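Enoyl-CoA hydratase (Thermus thermophilus, PDB 1WZ8) probably catalyses the reversible addition of water to the double bond of enoyl-CoA thioesters, acting as a hexameric member of the crotonase family. Local coordinates at residues G54-V58 and N102-P106; G65-G70 and A110-V116; I128-G134 and V186-D192. All coordinates share one frame; numbering follows the deposited sequence.

Contact 1 (G54-V58 and N102-P106); sequences GVRAV and NFPRP
Val58 and Phe103 meet at about a right angle, the CG2 branch of the valine lying 3.6 Å from ring atom CE2. Phe103 carries its ring on a CG anti to the backbone N (chi1 -173°), which swings it off the loop toward 54-58. Val55 approaches the same ring at its edge, with CG1 close to the ring plane and 4.2 Å from CE2. Pro104 CD covers part of one ring face, and Trp46 adds an edge-to-face partner, so a large flat residue suits this buried place between branched aliphatic neighbours.

Arg105 meets the other segment mainly with its methylenes. Chi1 (-43°) sets CG 3.4 Å from Val55 O, and the bend at chi2 then folds CD past the same oxygen, while Val55 CG1 packs against CG. The guanidinium has Pro104 CB over its centre on one face. Its NE is joined to Val55 O through a water, which accepts weakly from NE and donates to the oxygen at 2.8 Å. Arg56 points the other way, giving hydrogen bonds to Ala207 O and Gly209 O and to Pro264 O of a second subunit.

Pro106 takes part in the pairing through its carbonyl. Having no N-H, it cannot donate to Arg56 O, and packs its CD 3.4 Å from that oxygen. Its own carbonyl O accepts from Val58 N at 2.9 Å, a nearly straight bond (169° at the hydrogen), with Ala57 CA adding a CA-H...O contact to the same oxygen. The next link, between Val58 and Val108, is again backbone to backbone. The arrangement is the entry to a parallel strand pair, 57-62 beside 107-111, in the core sheet of the crotonase fold.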
# COMPACT_ATOMS: atom_id res chain seq x y z
N GLY A 54 -22.57 -6.39 -26.96
CA GLY A 54 -23.08 -7.74 -26.80
C GLY A 54 -22.16 -8.73 -26.12
O GLY A 54 -22.56 -9.86 -25.86
N VAL A 55 -20.92 -8.34 -25.85
CA VAL A 55 -19.99 -9.25 -25.19
C VAL A 55 -20.33 -9.34 -23.70
O VAL A 55 -20.33 -8.32 -23.00
CB VAL A 55 -18.52 -8.79 -25.33
CG1 VAL A 55 -17.60 -9.73 -24.55
CG2 VAL A 55 -18.12 -8.77 -26.80
N ARG A 56 -20.64 -10.54 -23.22
CA ARG A 56 -20.96 -10.73 -21.81
C ARG A 56 -19.86 -11.56 -21.15
O ARG A 56 -19.72 -11.56 -19.93
CB ARG A 56 -22.34 -11.41 -21.66
CG ARG A 56 -23.49 -10.54 -22.18
CD ARG A 56 -24.85 -11.25 -22.09
NE ARG A 56 -25.39 -11.29 -20.73
CZ ARG A 56 -26.05 -10.30 -20.14
NH1 ARG A 56 -26.26 -9.15 -20.77
NH2 ARG A 56 -26.50 -10.46 -18.90
N ALA A 57 -19.08 -12.26 -21.98
CA ALA A 57 -17.97 -13.06 -21.49
C ALA A 57 -17.04 -13.38 -22.66
O ALA A 57 -17.50 -13.56 -23.79
CB ALA A 57 -18.47 -14.36 -20.86
N VAL A 58 -15.74 -13.44 -22.38
CA VAL A 58 -14.75 -13.75 -23.40
C VAL A 58 -14.14 -15.12 -23.11
O VAL A 58 -13.82 -15.44 -21.96
CB VAL A 58 -13.64 -12.69 -23.44
CG1 VAL A 58 -12.49 -13.15 -24.34
CG2 VAL A 58 -14.21 -11.37 -23.96
N ASN A 102 -8.22 -5.50 -16.95
CA ASN A 102 -9.01 -4.28 -17.04
C ASN A 102 -10.19 -4.35 -18.01
O ASN A 102 -10.94 -3.39 -18.14
CB ASN A 102 -8.11 -3.09 -17.36
CG ASN A 102 -7.21 -2.72 -16.18
OD1 ASN A 102 -7.67 -2.67 -15.04
ND2 ASN A 102 -5.94 -2.46 -16.45
N PHE A 103 -10.35 -5.48 -18.69
CA PHE A 103 -11.48 -5.64 -19.60
C PHE A 103 -12.68 -5.76 -18.67
O PHE A 103 -12.62 -6.45 -17.66
CB PHE A 103 -11.33 -6.91 -20.43
CG PHE A 103 -12.38 -7.04 -21.49
CD1 PHE A 103 -12.44 -6.12 -22.53
CD2 PHE A 103 -13.32 -8.06 -21.44
CE1 PHE A 103 -13.44 -6.20 -23.50
CE2 PHE A 103 -14.33 -8.15 -22.40
CZ PHE A 103 -14.39 -7.22 -23.43
N PRO A 104 -13.80 -5.09 -18.99
CA PRO A 104 -14.99 -5.16 -18.12
C PRO A 104 -15.72 -6.49 -17.96
O PRO A 104 -16.31 -6.74 -16.91
CB PRO A 104 -15.89 -4.07 -18.69
CG PRO A 104 -15.53 -4.06 -20.15
CD PRO A 104 -14.03 -4.16 -20.11
N ARG A 105 -15.69 -7.34 -18.98
CA ARG A 105 -16.38 -8.62 -18.91
C ARG A 105 -15.48 -9.76 -18.44
O ARG A 105 -14.26 -9.71 -18.59
CB ARG A 105 -16.96 -8.99 -20.29
CG ARG A 105 -17.62 -7.83 -21.01
CD ARG A 105 -18.65 -7.15 -20.13
NE ARG A 105 -19.01 -5.84 -20.64
CZ ARG A 105 -19.70 -4.94 -19.96
NH1 ARG A 105 -20.11 -5.22 -18.72
NH2 ARG A 105 -19.97 -3.75 -20.49
N PRO A 106 -16.08 -10.80 -17.84
CA PRO A 106 -15.31 -11.95 -17.36
C PRO A 106 -14.62 -12.63 -18.52
O PRO A 106 -15.19 -12.74 -19.61
CB PRO A 106 -16.37 -12.84 -16.72
CG PRO A 106 -17.39 -11.84 -16.23
CD PRO A 106 -17.48 -10.89 -17.41
O HOH W 1 -20.00 -5.64 -23.59

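Contact 2 (G65-G70 and A110-V116); sequences GVFSAG and AVEKVAV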
# COMPACT_ATOMS: atom_id res chain seq x y z
N GLY A 65 -5.94 -27.39 -30.49
CA GLY A 65 -6.04 -28.08 -29.22
C GLY A 65 -4.90 -27.85 -28.25
O GLY A 65 -4.57 -28.71 -27.44
N VAL A 66 -4.27 -26.68 -28.34
CA VAL A 66 -3.17 -26.34 -27.45
C VAL A 66 -3.24 -24.85 -27.18
O VAL A 66 -3.57 -24.08 -28.08
CB VAL A 66 -1.80 -26.69 -28.08
CG1 VAL A 66 -1.58 -25.88 -29.35
CG2 VAL A 66 -0.68 -26.43 -27.08
N PHE A 67 -2.95 -24.43 -25.95
CA PHE A 67 -3.01 -23.02 -25.63
C PHE A 67 -1.78 -22.31 -26.20
O PHE A 67 -1.81 -21.87 -27.34
CB PHE A 67 -3.11 -22.81 -24.11
CG PHE A 67 -3.70 -21.48 -23.72
CD1 PHE A 67 -2.92 -20.51 -23.10
CD2 PHE A 67 -5.04 -21.20 -23.98
CE1 PHE A 67 -3.46 -19.27 -22.74
CE2 PHE A 67 -5.59 -19.97 -23.62
CZ PHE A 67 -4.80 -19.00 -23.00
N SER A 68 -0.70 -22.21 -25.43
CA SER A 68 0.49 -21.55 -25.95
C SER A 68 1.78 -21.83 -25.18
O SER A 68 1.81 -21.81 -23.95
CB SER A 68 0.28 -20.03 -26.01
OG SER A 68 1.46 -19.38 -26.47
N ALA A 69 2.85 -22.07 -25.93
CA ALA A 69 4.16 -22.33 -25.35
C ALA A 69 4.87 -21.01 -25.02
O ALA A 69 6.00 -21.01 -24.52
CB ALA A 69 5.01 -23.16 -26.32
N GLY A 70 4.21 -19.90 -25.32
CA GLY A 70 4.80 -18.59 -25.04
C GLY A 70 5.45 -17.92 -26.24
O GLY A 70 5.19 -18.29 -27.38
N ALA A 110 -9.46 -21.58 -21.87
CA ALA A 110 -9.53 -23.04 -22.02
C ALA A 110 -8.08 -23.43 -22.25
O ALA A 110 -7.60 -23.47 -23.38
CB ALA A 110 -10.38 -23.41 -23.23
N VAL A 111 -7.38 -23.71 -21.16
CA VAL A 111 -5.96 -24.04 -21.22
C VAL A 111 -5.70 -25.51 -21.54
O VAL A 111 -5.67 -26.36 -20.65
CB VAL A 111 -5.27 -23.67 -19.90
CG1 VAL A 111 -3.77 -23.63 -20.07
CG2 VAL A 111 -5.80 -22.31 -19.42
N GLU A 112 -5.50 -25.79 -22.82
CA GLU A 112 -5.26 -27.14 -23.30
C GLU A 112 -3.79 -27.49 -23.48
O GLU A 112 -3.03 -26.73 -24.08
CB GLU A 112 -5.97 -27.34 -24.65
CG GLU A 112 -7.48 -27.15 -24.61
CD GLU A 112 -8.09 -27.15 -26.00
OE1 GLU A 112 -7.82 -26.20 -26.77
OE2 GLU A 112 -8.83 -28.10 -26.33
N LYS A 113 -3.41 -28.64 -22.93
CA LYS A 113 -2.06 -29.18 -23.04
C LYS A 113 -0.85 -28.41 -22.54
O LYS A 113 -0.06 -28.94 -21.76
CB LYS A 113 -1.78 -29.57 -24.50
CG LYS A 113 -2.74 -30.60 -25.06
CD LYS A 113 -2.31 -31.04 -26.45
CE LYS A 113 -3.32 -32.01 -27.05
NZ LYS A 113 -4.66 -31.38 -27.15
N VAL A 114 -0.69 -27.16 -22.99
CA VAL A 114 0.47 -26.38 -22.58
C VAL A 114 0.21 -24.89 -22.39
O VAL A 114 -0.53 -24.27 -23.16
CB VAL A 114 1.62 -26.52 -23.60
CG1 VAL A 114 2.87 -25.83 -23.08
CG2 VAL A 114 1.91 -27.99 -23.90
N ALA A 115 0.84 -24.33 -21.37
CA ALA A 115 0.76 -22.90 -21.05
C ALA A 115 2.10 -22.57 -20.41
O ALA A 115 2.33 -22.90 -19.25
CB ALA A 115 -0.39 -22.63 -20.08
N VAL A 116 2.97 -21.93 -21.18
CA VAL A 116 4.30 -21.57 -20.72
C VAL A 116 4.60 -20.10 -21.05
O VAL A 116 4.11 -19.58 -22.06
CB VAL A 116 5.38 -22.46 -21.39
CG1 VAL A 116 6.77 -22.05 -20.91
CG2 VAL A 116 5.12 -23.94 -21.08
O HOH W 2 -8.03 -25.83 -29.51
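Backbone hydrogen bonds join Phe67 and Ser68 to the 110-116 segment. Phe67 N donates to a lone pair of Glu112 O at 3.0 Å, in the carbonyl plane. That oxygen also accepts from Val114 N across Lys113, whose positive phi (59°) fits a classic gamma turn. Beyond the turn, Ser68 N gives a bond to Val114 O, and Ser68 O takes one from Val116 N at 3.0 Å, making a single bridge between Ser68 and Ala115.

The polar side chains work mostly on main-chain atoms. Lys113, bent only at its last torsion, curls NZ back to Gly65 O, 2.7 Å away. Glu112 lays its carboxylate beside Gly65 CA and is held by a salt bridge to Arg61; a water donates to Glu112 OE1 and accepts a weak bond from Gly65 N. Ser68 OG accepts from Gly70 N at 3.0 Å, forming an ST turn, and is also hydrogen-bonded to Asn32 O. This Phe-Ser-Ala-Gly loop leads into helix 73-81. In crotonases the corresponding loop supplies one N-H of the oxyanion hole that holds the thioester carbonyl, and it probably does so here. Gly70 suits its place because a side chain there would run into Val116 O.

Among apolar contacts, Phe67 sets CB 4.2 Å from Val111 CG1 and ring CD1 against Ala115 CB. Phe26 meets that ring edge-to-face, and Ala123 of helix 118-125 also touches it. Val66 directs CG2, anti to its N, to 4.2 Å from Val114 CB. Two backbone carbonyls also approach Phe67, Val114 O at 3.1 Å from CB and Ala110 O near ring CD2.

Contact 3 (I128-G134 and V186-D192); sequences IAVVGKG and VALAVED
Val131 and Leu188 share the straightest bond of this strand pair, Val131 N to Leu188 O, at 2.9 Å and 179° at the hydrogen. Val131 O then accepts from Val190 N, and Val190 O from Lys133 N at 2.8 Å, so donors and acceptors cross in the staggered pattern of parallel strands. Apolar side chains pack on both faces of the pair. Val131 and Val186 reach toward each other tip to tip, CG2 to CG2 at 3.8 Å, because each valine (chi1 -55° and -62°) sets CG2 between its backbone N and carbonyl carbon. Ala189, small enough to sit beside them, brings CB to 3.9 Å from Val131 CG2 on the same face. On the other face lie Val130 and Leu188, and Val130 CG1 also touches Val190 CG2.

Strand 188-190 is the outermost of the core crotonase sheet within the chain, added beside 128-132, which is bonded on its other flank to 107-111. Ahead of the paired rungs a water accepts from both Ala129 N and Ala187 N. At the trailing end Asp192 OD2 takes Gly134 N on its syn lone pair at 2.9 Å. Gly132 is apt there, since a CB would collide with that carboxylate. Lys133 runs its CE to 3.4 Å from Glu191 OE2; NZ, 4.8 Å from that oxygen, gives Ala189 O a weak direct bond and also reaches it through a water.

Helix 195-207 covers Val130 and Leu188, while helix 177-183 backs Val186 and Ala189. A second subunit adds Lys164, hydrogen-bonded to Ala187 O, and Tyr167, packed on Ala187 and Leu188.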
# COMPACT_ATOMS: atom_id res chain seq x y z
N ILE A 128 -11.07 -16.83 -15.00
CA ILE A 128 -11.23 -18.24 -14.69
C ILE A 128 -10.49 -19.06 -15.74
O ILE A 128 -10.68 -18.87 -16.94
CB ILE A 128 -12.72 -18.65 -14.69
CG1 ILE A 128 -13.46 -17.89 -13.58
CG2 ILE A 128 -12.85 -20.16 -14.49
CD1 ILE A 128 -14.94 -18.19 -13.51
N ALA A 129 -9.63 -19.96 -15.28
CA ALA A 129 -8.90 -20.82 -16.19
C ALA A 129 -9.31 -22.24 -15.92
O ALA A 129 -9.40 -22.67 -14.77
CB ALA A 129 -7.39 -20.66 -15.98
N VAL A 130 -9.60 -22.97 -16.99
CA VAL A 130 -9.97 -24.37 -16.88
C VAL A 130 -8.82 -25.12 -17.52
O VAL A 130 -8.49 -24.87 -18.68
CB VAL A 130 -11.27 -24.69 -17.66
CG1 VAL A 130 -11.60 -26.17 -17.52
CG2 VAL A 130 -12.42 -23.84 -17.13
N VAL A 131 -8.17 -26.00 -16.76
CA VAL A 131 -7.06 -26.76 -17.30
C VAL A 131 -7.36 -28.24 -17.30
O VAL A 131 -8.34 -28.69 -16.70
CB VAL A 131 -5.76 -26.54 -16.47
CG1 VAL A 131 -5.44 -25.07 -16.38
CG2 VAL A 131 -5.90 -27.16 -15.08
N GLY A 132 -6.53 -28.99 -18.01
CA GLY A 132 -6.69 -30.43 -18.04
C GLY A 132 -5.85 -30.99 -16.91
O GLY A 132 -4.88 -30.36 -16.50
N LYS A 133 -6.22 -32.15 -16.39
CA LYS A 133 -5.45 -32.75 -15.31
C LYS A 133 -3.99 -32.93 -15.74
O LYS A 133 -3.07 -32.81 -14.92
CB LYS A 133 -6.04 -34.10 -14.93
CG LYS A 133 -7.43 -34.00 -14.35
CD LYS A 133 -7.93 -35.35 -13.85
CE LYS A 133 -9.30 -35.19 -13.22
NZ LYS A 133 -9.29 -34.14 -12.18
N GLY A 134 -3.78 -33.19 -17.03
CA GLY A 134 -2.44 -33.40 -17.54
C GLY A 134 -1.79 -32.21 -18.23
O GLY A 134 -0.69 -32.32 -18.78
N VAL A 186 -5.26 -22.28 -10.45
CA VAL A 186 -6.38 -22.23 -11.39
C VAL A 186 -7.63 -22.76 -10.71
O VAL A 186 -7.54 -23.49 -9.71
CB VAL A 186 -6.10 -23.07 -12.65
CG1 VAL A 186 -4.88 -22.51 -13.38
CG2 VAL A 186 -5.87 -24.53 -12.28
N ALA A 187 -8.79 -22.42 -11.26
CA ALA A 187 -10.07 -22.82 -10.67
C ALA A 187 -10.48 -24.28 -10.83
O ALA A 187 -10.94 -24.91 -9.88
CB ALA A 187 -11.19 -21.93 -11.21
N LEU A 188 -10.33 -24.80 -12.04
CA LEU A 188 -10.74 -26.17 -12.31
C LEU A 188 -9.75 -26.96 -13.13
O LEU A 188 -9.06 -26.41 -13.99
CB LEU A 188 -12.07 -26.19 -13.04
CG LEU A 188 -13.31 -25.56 -12.40
CD1 LEU A 188 -14.37 -25.38 -13.48
CD2 LEU A 188 -13.83 -26.43 -11.26
N ALA A 189 -9.69 -28.26 -12.86
CA ALA A 189 -8.83 -29.18 -13.60
C ALA A 189 -9.74 -30.33 -13.95
O ALA A 189 -10.22 -31.03 -13.06
CB ALA A 189 -7.67 -29.66 -12.73
N VAL A 190 -10.00 -30.53 -15.24
CA VAL A 190 -10.88 -31.60 -15.70
C VAL A 190 -10.13 -32.57 -16.62
O VAL A 190 -8.95 -32.37 -16.90
CB VAL A 190 -12.08 -31.03 -16.49
CG1 VAL A 190 -12.89 -30.09 -15.60
CG2 VAL A 190 -11.57 -30.29 -17.73
N GLU A 191 -10.81 -33.62 -17.08
CA GLU A 191 -10.17 -34.57 -17.98
C GLU A 191 -9.71 -33.76 -19.18
O GLU A 191 -10.45 -32.92 -19.69
CB GLU A 191 -11.14 -35.67 -18.41
CG GLU A 191 -11.66 -36.55 -17.27
CD GLU A 191 -10.55 -37.27 -16.52
OE1 GLU A 191 -9.54 -37.65 -17.15
OE2 GLU A 191 -10.69 -37.47 -15.29
N ASP A 192 -8.48 -34.00 -19.63
CA ASP A 192 -7.92 -33.26 -20.76
C ASP A 192 -8.87 -33.04 -21.92
O ASP A 192 -8.92 -31.95 -22.49
CB ASP A 192 -6.66 -33.97 -21.26
CG ASP A 192 -5.56 -34.03 -20.22
OD1 ASP A 192 -4.51 -34.62 -20.51
OD2 ASP A 192 -5.75 -33.48 -19.11
O HOH W 3 -8.91 -19.95 -12.48
O HOH W 4 -11.85 -32.93 -12.63

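Overall arrangement
All three contacts reach one mixed sheet, in which strands 57-62, 107-111, 128-132 and 188-190 follow one another in that order; contact 2 also carries the chain, at 114-116, into a second small sheet with 136-138 and 175-176. Contacts 1 and 2 cross along the chain, using opposite ends of the course through 57-62 and 107-111, and their centres lie 21 Å apart. Contact 3 comes later and directly adjoins contact 2, with centres 11 Å apart and Val111 N probably hydrogen-bonded to Val130 O. Its nearest atoms lie about 6 Å from contact 1. Contacts 1 and 3 each meet a second subunit, while contact 2 touches no other chain and holds the probable oxyanion-hole loop.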